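Local structure of AtRbcX1 (Arabidopsis thaliana, 4GR2) at residues H20-F23 and T24-V28; N89-W93 and D94-R98; N108-L111 and M112-V116. The protein acts as a homodimeric chaperone in the assembly of chloroplast Rubisco and interacts with the large subunit RbcL. The protein carries 2 engineered substitutions. All blocks are in the same frame, centred on the assembly; numbering follows the deposited sequence.

Contact 1: H20-F23 and T24-V28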
ATOM      1  N   HIS B  20       0.306  -8.164  -1.151  1.00 41.10           N
ATOM      2  CA  HIS B  20       1.121  -9.362  -1.419  1.00 44.71           C
ATOM      3  C   HIS B  20       2.546  -9.176  -0.864  1.00 44.92           C
ATOM      4  O   HIS B  20       3.009  -9.949  -0.018  1.00 42.62           O
ATOM      5  CB  HIS B  20       1.111  -9.660  -2.933  1.00 44.69           C
ATOM      6  CG  HIS B  20       2.008 -10.792  -3.344  1.00 53.83           C
ATOM      7  ND1 HIS B  20       2.981 -10.657  -4.314  1.00 50.76           N
ATOM      8  CD2 HIS B  20       2.074 -12.077  -2.927  1.00 51.93           C
ATOM      9  CE1 HIS B  20       3.615 -11.804  -4.468  1.00 48.02           C
ATOM     10  NE2 HIS B  20       3.088 -12.681  -3.634  1.00 59.57           N
ATOM     11  N   ASP B  21       3.209  -8.102  -1.296  1.00 42.42           N
ATOM     12  CA  ASP B  21       4.559  -7.807  -0.835  1.00 44.13           C
ATOM     13  C   ASP B  21       4.592  -7.525   0.650  1.00 39.82           C
ATOM     14  O   ASP B  21       5.521  -7.959   1.345  1.00 42.51           O
ATOM     15  CB  ASP B  21       5.190  -6.640  -1.619  1.00 50.13           C
ATOM     16  CG  ASP B  21       5.599  -7.037  -3.026  1.00 56.35           C
ATOM     17  OD1 ASP B  21       5.975  -8.224  -3.224  1.00 52.72           O
ATOM     18  OD2 ASP B  21       5.542  -6.164  -3.928  1.00 56.55           O
ATOM     19  N   PHE B  22       3.596  -6.787   1.138  1.00 40.97           N
ATOM     20  CA  PHE B  22       3.473  -6.556   2.581  1.00 44.61           C
ATOM     21  C   PHE B  22       3.368  -7.895   3.355  1.00 39.87           C
ATOM     22  O   PHE B  22       3.992  -8.060   4.396  1.00 40.84           O
ATOM     23  CB  PHE B  22       2.269  -5.646   2.904  1.00 43.51           C
ATOM     24  CG  PHE B  22       2.180  -5.261   4.357  1.00 45.01           C
ATOM     25  CD1 PHE B  22       3.241  -4.601   4.980  1.00 49.29           C
ATOM     26  CD2 PHE B  22       1.056  -5.583   5.114  1.00 45.03           C
ATOM     27  CE1 PHE B  22       3.174  -4.257   6.332  1.00 51.96           C
ATOM     28  CE2 PHE B  22       0.981  -5.235   6.465  1.00 43.81           C
ATOM     29  CZ  PHE B  22       2.026  -4.581   7.070  1.00 47.87           C
ATOM     30  N   PHE B  23       2.576  -8.835   2.845  1.00 45.15           N
ATOM     31  CA  PHE B  23       2.431 -10.145   3.503  1.00 44.94           C
ATOM     32  C   PHE B  23       3.723 -10.947   3.513  1.00 45.12           C
ATOM     33  O   PHE B  23       4.027 -11.617   4.505  1.00 48.31           O
ATOM     34  CB  PHE B  23       1.292 -10.962   2.887  1.00 45.10           C
ATOM     35  CG  PHE B  23      -0.067 -10.369   3.128  1.00 39.51           C
ATOM     36  CD1 PHE B  23      -0.346  -9.729   4.321  1.00 42.38           C
ATOM     37  CD2 PHE B  23      -1.047 -10.411   2.142  1.00 45.01           C
ATOM     38  CE1 PHE B  23      -1.603  -9.161   4.548  1.00 44.81           C
ATOM     39  CE2 PHE B  23      -2.304  -9.834   2.352  1.00 42.22           C
ATOM     40  CZ  PHE B  23      -2.575  -9.212   3.564  1.00 43.25           C
ATOM     41  N   THR B  24       4.493 -10.873   2.430  1.00 45.93           N
ATOM     42  CA  THR B  24       5.840 -11.480   2.418  1.00 42.36           C
ATOM     43  C   THR B  24       6.703 -10.932   3.531  1.00 40.56           C
ATOM     44  O   THR B  24       7.407 -11.672   4.197  1.00 47.11           O
ATOM     45  CB  THR B  24       6.566 -11.235   1.094  1.00 42.08           C
ATOM     46  OG1 THR B  24       5.775 -11.764   0.019  1.00 43.75           O
ATOM     47  CG2 THR B  24       7.979 -11.864   1.094  1.00 42.07           C
ATOM     48  N   TYR B  25       6.621  -9.622   3.752  1.00 44.68           N
ATOM     49  CA  TYR B  25       7.399  -8.964   4.793  1.00 46.64           C
ATOM     50  C   TYR B  25       6.937  -9.335   6.210  1.00 47.88           C
ATOM     51  O   TYR B  25       7.768  -9.550   7.094  1.00 53.31           O
ATOM     52  CB  TYR B  25       7.397  -7.433   4.589  1.00 54.28           C
ATOM     53  CG  TYR B  25       7.488  -6.643   5.874  1.00 58.56           C
ATOM     54  CD1 TYR B  25       8.719  -6.282   6.415  1.00 65.42           C
ATOM     55  CD2 TYR B  25       6.335  -6.263   6.556  1.00 63.66           C
ATOM     56  CE1 TYR B  25       8.793  -5.562   7.605  1.00 64.28           C
ATOM     57  CE2 TYR B  25       6.398  -5.555   7.740  1.00 67.24           C
ATOM     58  CZ  TYR B  25       7.628  -5.203   8.258  1.00 68.55           C
ATOM     59  OH  TYR B  25       7.667  -4.492   9.438  1.00 74.80           O
ATOM     60  N   VAL B  26       5.622  -9.365   6.432  1.00 48.78           N
ATOM     61  CA  VAL B  26       5.076  -9.872   7.692  1.00 48.56           C
ATOM     62  C   VAL B  26       5.575 -11.313   7.935  1.00 41.41           C
ATOM     63  O   VAL B  26       6.069 -11.637   9.008  1.00 48.99           O
ATOM     64  CB  VAL B  26       3.530  -9.872   7.702  1.00 46.32           C
ATOM     65  CG1 VAL B  26       3.015 -10.300   9.074  1.00 47.44           C
ATOM     66  CG2 VAL B  26       2.976  -8.497   7.354  1.00 50.33           C
ATOM     67  N   ALA B  27       5.483 -12.151   6.915  1.00 43.02           N
ATOM     68  CA  ALA B  27       5.861 -13.565   7.047  1.00 47.22           C
ATOM     69  C   ALA B  27       7.321 -13.741   7.440  1.00 53.11           C
ATOM     70  O   ALA B  27       7.672 -14.650   8.206  1.00 49.92           O
ATOM     71  CB  ALA B  27       5.595 -14.290   5.771  1.00 43.95           C
ATOM     72  N   VAL B  28       8.180 -12.883   6.888  1.00 49.02           N
ATOM     73  CA  VAL B  28       9.595 -12.929   7.213  1.00 52.27           C
ATOM     74  C   VAL B  28       9.803 -12.486   8.657  1.00 54.00           C
ATOM     75  O   VAL B  28      10.681 -12.997   9.355  1.00 59.94           O
ATOM     76  CB  VAL B  28      10.438 -12.058   6.243  1.00 51.00           C
ATOM     77  CG1 VAL B  28      11.830 -11.883   6.769  1.00 48.79           C
ATOM     78  CG2 VAL B  28      10.470 -12.685   4.857  1.00 42.48           C
TER

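Contact 2: N89-W93 and D94-R98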
ATOM      1  N   ASN B  89      -5.892 -16.270   6.965  1.00 48.88           N
ATOM      2  CA  ASN B  89      -6.419 -16.748   8.237  1.00 51.53           C
ATOM      3  C   ASN B  89      -6.301 -15.763   9.393  1.00 54.14           C
ATOM      4  O   ASN B  89      -7.210 -15.659  10.209  1.00 65.92           O
ATOM      5  CB  ASN B  89      -5.791 -18.106   8.630  1.00 53.61           C
ATOM      6  CG  ASN B  89      -6.047 -19.221   7.585  1.00 55.56           C
ATOM      7  OD1 ASN B  89      -7.098 -19.265   6.931  1.00 62.16           O
ATOM      8  ND2 ASN B  89      -5.081 -20.132   7.445  1.00 65.83           N
ATOM      9  N   ASP B  90      -5.201 -15.032   9.476  1.00 44.76           N
ATOM     10  CA  ASP B  90      -4.978 -14.190  10.654  1.00 46.54           C
ATOM     11  C   ASP B  90      -5.206 -12.694  10.412  1.00 55.24           C
ATOM     12  O   ASP B  90      -5.749 -12.009  11.277  1.00 49.96           O
ATOM     13  CB  ASP B  90      -3.566 -14.383  11.191  1.00 42.61           C
ATOM     14  CG  ASP B  90      -3.306 -15.802  11.593  1.00 56.91           C
ATOM     15  OD1 ASP B  90      -4.298 -16.496  11.904  1.00 53.05           O
ATOM     16  OD2 ASP B  90      -2.130 -16.217  11.595  1.00 60.92           O
ATOM     17  N   PHE B  91      -4.737 -12.190   9.271  1.00 51.89           N
ATOM     18  CA  PHE B  91      -4.835 -10.763   8.961  1.00 48.78           C
ATOM     19  C   PHE B  91      -6.283 -10.292   9.058  1.00 50.70           C
ATOM     20  O   PHE B  91      -7.176 -10.854   8.414  1.00 45.49           O
ATOM     21  CB  PHE B  91      -4.301 -10.468   7.561  1.00 43.40           C
ATOM     22  CG  PHE B  91      -4.171  -8.982   7.248  1.00 43.17           C
ATOM     23  CD1 PHE B  91      -3.224  -8.207   7.901  1.00 39.71           C
ATOM     24  CD2 PHE B  91      -4.967  -8.384   6.268  1.00 44.67           C
ATOM     25  CE1 PHE B  91      -3.077  -6.840   7.607  1.00 43.85           C
ATOM     26  CE2 PHE B  91      -4.816  -7.021   5.953  1.00 44.06           C
ATOM     27  CZ  PHE B  91      -3.859  -6.255   6.633  1.00 39.50           C
ATOM     28  N   GLU B  92      -6.509  -9.243   9.844  1.00 54.58           N
ATOM     29  CA  GLU B  92      -7.871  -8.759  10.064  1.00 49.18           C
ATOM     30  C   GLU B  92      -8.295  -7.760   8.998  1.00 47.40           C
ATOM     31  O   GLU B  92      -8.256  -6.551   9.213  1.00 47.25           O
ATOM     32  CB  GLU B  92      -8.016  -8.199  11.481  1.00 46.03           C
ATOM     33  CG  GLU B  92      -7.898  -9.266  12.565  1.00 61.70           C
ATOM     34  CD  GLU B  92      -7.557  -8.682  13.915  1.00 66.35           C
ATOM     35  OE1 GLU B  92      -7.202  -9.456  14.828  1.00 65.98           O
ATOM     36  OE2 GLU B  92      -7.638  -7.446  14.060  1.00 63.95           O
ATOM     37  N   TRP B  93      -8.711  -8.301   7.856  1.00 47.69           N
ATOM     38  CA  TRP B  93      -9.079  -7.528   6.674  1.00 46.45           C
ATOM     39  C   TRP B  93     -10.067  -6.408   6.974  1.00 50.94           C
ATOM     40  O   TRP B  93      -9.805  -5.250   6.662  1.00 43.74           O
ATOM     41  CB  TRP B  93      -9.645  -8.458   5.589  1.00 48.44           C
ATOM     42  CG  TRP B  93      -8.571  -9.289   4.927  1.00 45.44           C
ATOM     43  CD1 TRP B  93      -8.135 -10.537   5.296  1.00 48.97           C
ATOM     44  CD2 TRP B  93      -7.782  -8.903   3.794  1.00 49.93           C
ATOM     45  NE1 TRP B  93      -7.127 -10.957   4.445  1.00 42.73           N
ATOM     46  CE2 TRP B  93      -6.898  -9.968   3.516  1.00 51.00           C
ATOM     47  CE3 TRP B  93      -7.749  -7.754   2.975  1.00 39.92           C
ATOM     48  CZ2 TRP B  93      -5.978  -9.918   2.462  1.00 48.32           C
ATOM     49  CZ3 TRP B  93      -6.844  -7.713   1.921  1.00 43.39           C
ATOM     50  CH2 TRP B  93      -5.965  -8.787   1.677  1.00 44.15           C
ATOM     51  N   ASP B  94     -11.192  -6.749   7.594  1.00 41.68           N
ATOM     52  CA  ASP B  94     -12.222  -5.757   7.866  1.00 45.51           C
ATOM     53  C   ASP B  94     -11.798  -4.702   8.878  1.00 51.51           C
ATOM     54  O   ASP B  94     -12.179  -3.529   8.764  1.00 50.81           O
ATOM     55  CB  ASP B  94     -13.547  -6.415   8.236  1.00 52.45           C
ATOM     56  CG  ASP B  94     -14.438  -6.575   7.032  1.00 69.62           C
ATOM     57  OD1 ASP B  94     -15.035  -5.555   6.581  1.00 66.04           O
ATOM     58  OD2 ASP B  94     -14.506  -7.710   6.513  1.00 71.10           O
ATOM     59  N   ASN B  95     -11.005  -5.111   9.859  1.00 43.46           N
ATOM     60  CA  ASN B  95     -10.351  -4.153  10.728  1.00 48.40           C
ATOM     61  C   ASN B  95      -9.452  -3.170   9.944  1.00 52.81           C
ATOM     62  O   ASN B  95      -9.456  -1.959  10.209  1.00 44.38           O
ATOM     63  CB  ASN B  95      -9.548  -4.882  11.788  1.00 50.64           C
ATOM     64  CG  ASN B  95      -9.177  -3.988  12.940  1.00 63.11           C
ATOM     65  OD1 ASN B  95     -10.023  -3.260  13.466  1.00 71.21           O
ATOM     66  ND2 ASN B  95      -7.901  -4.020  13.339  1.00 66.72           N
ATOM     67  N   MET B  96      -8.698  -3.694   8.978  1.00 45.76           N
ATOM     68  CA  MET B  96      -7.850  -2.855   8.118  1.00 47.25           C
ATOM     69  C   MET B  96      -8.704  -1.813   7.400  1.00 48.85           C
ATOM     70  O   MET B  96      -8.350  -0.634   7.341  1.00 40.08           O
ATOM     71  CB  MET B  96      -7.100  -3.701   7.067  1.00 48.06           C
ATOM     72  CG  MET B  96      -6.360  -2.865   5.971  1.00 40.51           C
ATOM     73  SD  MET B  96      -5.712  -3.789   4.545  1.00 46.65           S
ATOM     74  CE  MET B  96      -7.244  -4.485   3.878  1.00 46.37           C
ATOM     75  N   LYS B  97      -9.814  -2.273   6.831  1.00 45.10           N
ATOM     76  CA  LYS B  97     -10.721  -1.406   6.088  1.00 45.70           C
ATOM     77  C   LYS B  97     -11.243  -0.313   7.008  1.00 48.02           C
ATOM     78  O   LYS B  97     -11.221   0.854   6.649  1.00 43.53           O
ATOM     79  CB  LYS B  97     -11.895  -2.205   5.524  1.00 41.30           C
ATOM     80  CG  LYS B  97     -12.932  -1.364   4.785  1.00 44.39           C
ATOM     81  CD  LYS B  97     -14.124  -2.220   4.369  1.00 47.79           C
ATOM     82  CE  LYS B  97     -14.915  -1.594   3.231  1.00 47.95           C
ATOM     83  NZ  LYS B  97     -16.218  -2.328   2.991  1.00 55.42           N
ATOM     84  N   ARG B  98     -11.689  -0.706   8.201  1.00 45.16           N
ATOM     85  CA  ARG B  98     -12.192   0.226   9.199  1.00 49.20           C
ATOM     86  C   ARG B  98     -11.187   1.295   9.613  1.00 47.85           C
ATOM     87  O   ARG B  98     -11.539   2.455   9.810  1.00 42.72           O
ATOM     88  CB  ARG B  98     -12.622  -0.532  10.441  1.00 49.66           C
ATOM     89  CG  ARG B  98     -13.323   0.341  11.444  1.00 54.93           C
ATOM     90  CD  ARG B  98     -13.630  -0.423  12.707  1.00 67.28           C
ATOM     91  NE  ARG B  98     -12.404  -0.817  13.397  1.00 71.26           N
ATOM     92  CZ  ARG B  98     -11.711  -0.016  14.200  1.00 71.27           C
ATOM     93  NH1 ARG B  98     -12.115   1.234  14.408  1.00 76.17           N
ATOM     94  NH2 ARG B  98     -10.610  -0.465  14.794  1.00 64.77           N
TER

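Contact 3: N108-L111 and M112-V116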
ATOM      1  N   ASN B 108      -9.278  14.256   6.883  1.00 42.26           N
ATOM      2  CA  ASN B 108     -10.201  15.304   6.428  0.57 38.32           C
ATOM      3  C   ASN B 108     -10.433  16.329   7.516  1.00 41.36           C
ATOM      4  O   ASN B 108     -10.307  17.531   7.316  1.00 38.35           O
ATOM      5  CB  ASN B 108     -11.575  14.711   6.108  0.57 36.30           C
ATOM      6  CG  ASN B 108     -11.632  14.031   4.777  0.57 34.28           C
ATOM      7  OD1 ASN B 108     -10.742  14.183   3.953  0.57 39.58           O
ATOM      8  ND2 ASN B 108     -12.697  13.269   4.550  0.57 40.24           N
ATOM      9  N   THR B 109     -10.823  15.817   8.683  1.00 42.08           N
ATOM     10  CA  THR B 109     -11.083  16.645   9.858  1.00 44.25           C
ATOM     11  C   THR B 109      -9.897  17.513  10.270  1.00 42.12           C
ATOM     12  O   THR B 109     -10.033  18.704  10.520  1.00 42.36           O
ATOM     13  CB  THR B 109     -11.481  15.742  11.051  1.00 42.24           C
ATOM     14  OG1 THR B 109     -12.732  15.133  10.746  1.00 47.66           O
ATOM     15  CG2 THR B 109     -11.649  16.569  12.315  1.00 54.81           C
ATOM     16  N   ARG B 110      -8.731  16.896  10.361  1.00 40.95           N
ATOM     17  CA  ARG B 110      -7.545  17.581  10.831  1.00 40.19           C
ATOM     18  C   ARG B 110      -7.078  18.637   9.833  1.00 40.33           C
ATOM     19  O   ARG B 110      -6.733  19.756  10.225  1.00 34.87           O
ATOM     20  CB  ARG B 110      -6.451  16.556  11.120  1.00 42.92           C
ATOM     21  CG  ARG B 110      -5.095  17.135  11.510  1.00 47.62           C
ATOM     22  CD  ARG B 110      -4.161  15.997  11.920  1.00 57.21           C
ATOM     23  NE  ARG B 110      -4.318  14.842  11.026  1.00 67.35           N
ATOM     24  CZ  ARG B 110      -4.761  13.627  11.367  1.00 57.42           C
ATOM     25  NH1 ARG B 110      -5.103  13.344  12.617  1.00 62.03           N
ATOM     26  NH2 ARG B 110      -4.860  12.687  10.436  1.00 53.19           N
ATOM     27  N   LEU B 111      -7.099  18.309   8.542  1.00 38.27           N
ATOM     28  CA  LEU B 111      -6.689  19.278   7.509  1.00 35.00           C
ATOM     29  C   LEU B 111      -7.522  20.554   7.552  1.00 35.30           C
ATOM     30  O   LEU B 111      -6.974  21.659   7.501  1.00 35.05           O
ATOM     31  CB  LEU B 111      -6.789  18.643   6.123  1.00 36.85           C
ATOM     32  CG  LEU B 111      -5.615  17.703   5.810  1.00 34.74           C
ATOM     33  CD1 LEU B 111      -5.958  16.796   4.645  1.00 32.48           C
ATOM     34  CD2 LEU B 111      -4.397  18.573   5.489  1.00 32.90           C
ATOM     35  N   MET B 112      -8.843  20.389   7.657  1.00 32.81           N
ATOM     36  CA  MET B 112      -9.784  21.509   7.742  1.00 35.56           C
ATOM     37  C   MET B 112      -9.645  22.307   9.053  1.00 36.17           C
ATOM     38  O   MET B 112      -9.679  23.547   9.066  1.00 36.61           O
ATOM     39  CB  MET B 112     -11.212  20.969   7.601  1.00 40.30           C
ATOM     40  CG  MET B 112     -11.467  20.266   6.265  1.00 39.68           C
ATOM     41  SD  MET B 112     -11.184  21.415   4.879  1.00 40.88           S
ATOM     42  CE  MET B 112     -12.671  22.408   5.018  1.00 41.71           C
ATOM     43  N   ARG B 113      -9.514  21.587  10.159  1.00 40.72           N
ATOM     44  CA  ARG B 113      -9.390  22.228  11.462  0.52 43.09           C
ATOM     45  C   ARG B 113      -8.121  23.073  11.547  1.00 45.42           C
ATOM     46  O   ARG B 113      -8.169  24.235  11.945  1.00 43.21           O
ATOM     47  CB  ARG B 113      -9.424  21.188  12.586  0.52 44.49           C
ATOM     48  CG  ARG B 113      -9.343  21.791  13.989  0.52 47.17           C
ATOM     49  CD  ARG B 113      -9.370  20.717  15.079  0.52 49.10           C
ATOM     50  NE  ARG B 113      -8.236  19.797  14.985  0.52 49.62           N
ATOM     51  CZ  ARG B 113      -8.341  18.493  14.731  0.52 52.99           C
ATOM     52  NH1 ARG B 113      -9.539  17.933  14.562  0.52 51.03           N
ATOM     53  NH2 ARG B 113      -7.243  17.742  14.657  0.52 51.63           N
ATOM     54  N   GLU B 114      -6.982  22.500  11.161  1.00 39.95           N
ATOM     55  CA  GLU B 114      -5.711  23.244  11.216  1.00 43.60           C
ATOM     56  C   GLU B 114      -5.681  24.400  10.243  1.00 43.07           C
ATOM     57  O   GLU B 114      -5.097  25.449  10.515  1.00 43.85           O
ATOM     58  CB  GLU B 114      -4.521  22.312  10.985  1.00 38.40           C
ATOM     59  CG  GLU B 114      -4.595  21.136  11.921  1.00 43.50           C
ATOM     60  CD  GLU B 114      -3.403  20.194  11.881  1.00 45.92           C
ATOM     61  OE1 GLU B 114      -2.541  20.279  10.968  1.00 43.75           O
ATOM     62  OE2 GLU B 114      -3.338  19.368  12.813  1.00 52.47           O
ATOM     63  N   TYR B 115      -6.326  24.220   9.101  1.00 39.94           N
ATOM     64  CA  TYR B 115      -6.457  25.329   8.183  1.00 37.83           C
ATOM     65  C   TYR B 115      -7.234  26.489   8.826  1.00 46.01           C
ATOM     66  O   TYR B 115      -6.758  27.633   8.874  1.00 44.83           O
ATOM     67  CB  TYR B 115      -7.150  24.897   6.884  1.00 35.80           C
ATOM     68  CG  TYR B 115      -7.196  26.042   5.936  1.00 36.97           C
ATOM     69  CD1 TYR B 115      -6.073  26.394   5.200  1.00 36.71           C
ATOM     70  CD2 TYR B 115      -8.342  26.823   5.816  1.00 39.81           C
ATOM     71  CE1 TYR B 115      -6.101  27.485   4.350  1.00 42.69           C
ATOM     72  CE2 TYR B 115      -8.373  27.918   4.980  1.00 43.17           C
ATOM     73  CZ  TYR B 115      -7.252  28.245   4.248  1.00 46.41           C
ATOM     74  OH  TYR B 115      -7.293  29.326   3.395  1.00 44.68           O
ATOM     75  N   VAL B 116      -8.439  26.197   9.298  1.00 42.85           N
ATOM     76  CA  VAL B 116      -9.273  27.241   9.880  1.00 45.07           C
ATOM     77  C   VAL B 116      -8.555  27.940  11.034  1.00 47.45           C
ATOM     78  O   VAL B 116      -8.522  29.171  11.119  1.00 49.99           O
ATOM     79  CB  VAL B 116     -10.615  26.677  10.349  1.00 45.69           C
ATOM     80  CG1 VAL B 116     -11.340  27.691  11.241  1.00 47.04           C
ATOM     81  CG2 VAL B 116     -11.473  26.288   9.140  1.00 38.27           C
TER

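Contact 1: H20-F23 and T24-V28
Thr24 closes a turn of helix on His20 with both its backbone and its hydroxyl. Its N-H reaches His20 O at 3.0 Å, in the carbonyl plane. OG1 lies beside the threonine's own backbone N (chi1 -58°), and that rotation folds it back far enough to add a weak second bond to His20 O at 3.3 Å. The hydroxyl's stronger partner is Arg83, whose NH1 donates to it, so this buried polar atom is well provided for.

Phe23 takes part through its backbone and leaves its ring for other partners. Its carbonyl O accepts Ala27 N at 2.9 Å, and the Ala27 methyl rests close against the same oxygen. Phe22 does the reverse and keeps its ring along the helix. With CG anti to its own N (chi1 -174°), the phenyl group leans toward the following turn, where Val26 CG2 sits over one face as a CH-pi contact, 4.0 Å from the centroid. Tyr25 comes to the same ring obliquely, CE2 of Tyr25 lying 3.7 Å from CE1 of Phe22. The two ring planes are only 27° apart but so far slid that they scarcely overlap.

All this lies on helix 11-35 of the RbcX bundle, near the centre of the chain. Ala27 and Val26 pack on Arg83 and Tyr86 of helix 70-90, and Thr24 and Val28 on Leu62 and Phe61 of helix 58-68, while Phe22 and Tyr25 meet Lys14 of the second subunit.

Contact 2: N89-W93 and D94-R98
Met96 reaches back to Phe91 and Trp93 by a chain that is extended through chi1 and chi2 and then bends at chi3 (61°), which sets sulfur and methyl against different rings. Phe91, with CG anti to its backbone N (chi1 -171°), brings its ring to the sulfur. The result is a pair of Met-aromatic contacts at the helix-to-helix junction of the RbcX fold, where helix 70-90 gives way to the long helix 93-118. SD lies in the plane of the Phe91 ring, at its edge, 3.6 Å from CE2; it approaches Trp93 obliquely and at longer range. The two aromatic groups also pack on each other, Phe91 CD2 standing over the indole of Trp93, 3.6 Å above its plane.

Glu92 is the centre of an inverse gamma turn and the N-cap residue of the new helix, whose first turn is closed by Met96 N bonding to Glu92 O at 2.9 Å. Its side chain runs alongside that of Asn95, with OE2 3.5 Å from ND2. Asn95 OD1 faces the other way along the helix and accepts Arg98 NH2 at 3.1 Å, nearly in the guanidinium plane. Replacing Asn95 by alanine is likely to leave the Arg98 guanidinium free to swing and the Glu92 carboxylate without its amide neighbour.

The second subunit shares the site: its Lys97 makes a cation-pi contact with Trp93, and its Glu12 accepts the Glu92 N-H. Coming to the indole obliquely, the methyl CE of Met96 lies 3.4 Å from CE3 of Trp93.

Contact 3: N108-L111 and M112-V116
Four backbone bonds tie Met112, Arg113, Glu114 and Tyr115 to the carbonyls of Asn108, Thr109, Arg110 and Leu111, each four residues back. The straightest is Glu114 N to Arg110 O, 2.9 Å long at 172°. Met112 CG also lies 3.2 Å from the Asn108 O that its N-H uses.

The charged groups here lie against carbon rather than against each other. Arg110 and Glu114 run side by side in the same direction, and the carboxylate lies against the arginine's methylenes, OE2 of Glu114 being 3.1 Å from CG of Arg110. The bend at chi3 (41°) turns the Arg110 guanidinium back along the helix, away from the acid: NE of Arg110 stays 5.0 Å from OE2 of Glu114, too far for a salt bridge, though the opposite charges may still attract weakly. In one of two modelled positions, and so with some doubt, Arg113 lays a guanidinium face over Arg110 CA.

This is the far part of helix 93-118, the long C-terminal helix of RbcX, which here runs along the second subunit of the homodimer. Apolar packing therefore goes largely to the partner: Leu111 rests on Leu80, Met112 on Met66 and Tyr115 on Met73, all of the second subunit.

Polar ends are also met outside these turns. Thr109 OG1 bonds to Asp105 O, and Asn108 in one of its two conformers uses ND2 toward Ser84 OG and OD1 toward Arg83 NH2, both residues of the second subunit.

In the fold
The three contacts follow one another along the chain: contact 1 on helix 11-35, contact 2 where helix 70-90 passes into helix 93-118, and contact 3 far along that last helix. Contacts 1 and 2 have centres about 15 Å apart and touch directly, CZ of Phe23 lying 3.6 Å from CZ2 of Trp93, while the Phe23 and Phe91 rings meet edge-to-face. Contact 3 is remote, its centre about 28 Å from that of contact 2 and 34 Å from that of contact 1. The long helix thus leaves its own helical bundle to pack on the partner's, so all three sites touch the second subunit and lie at or beside the interface of the homodimer.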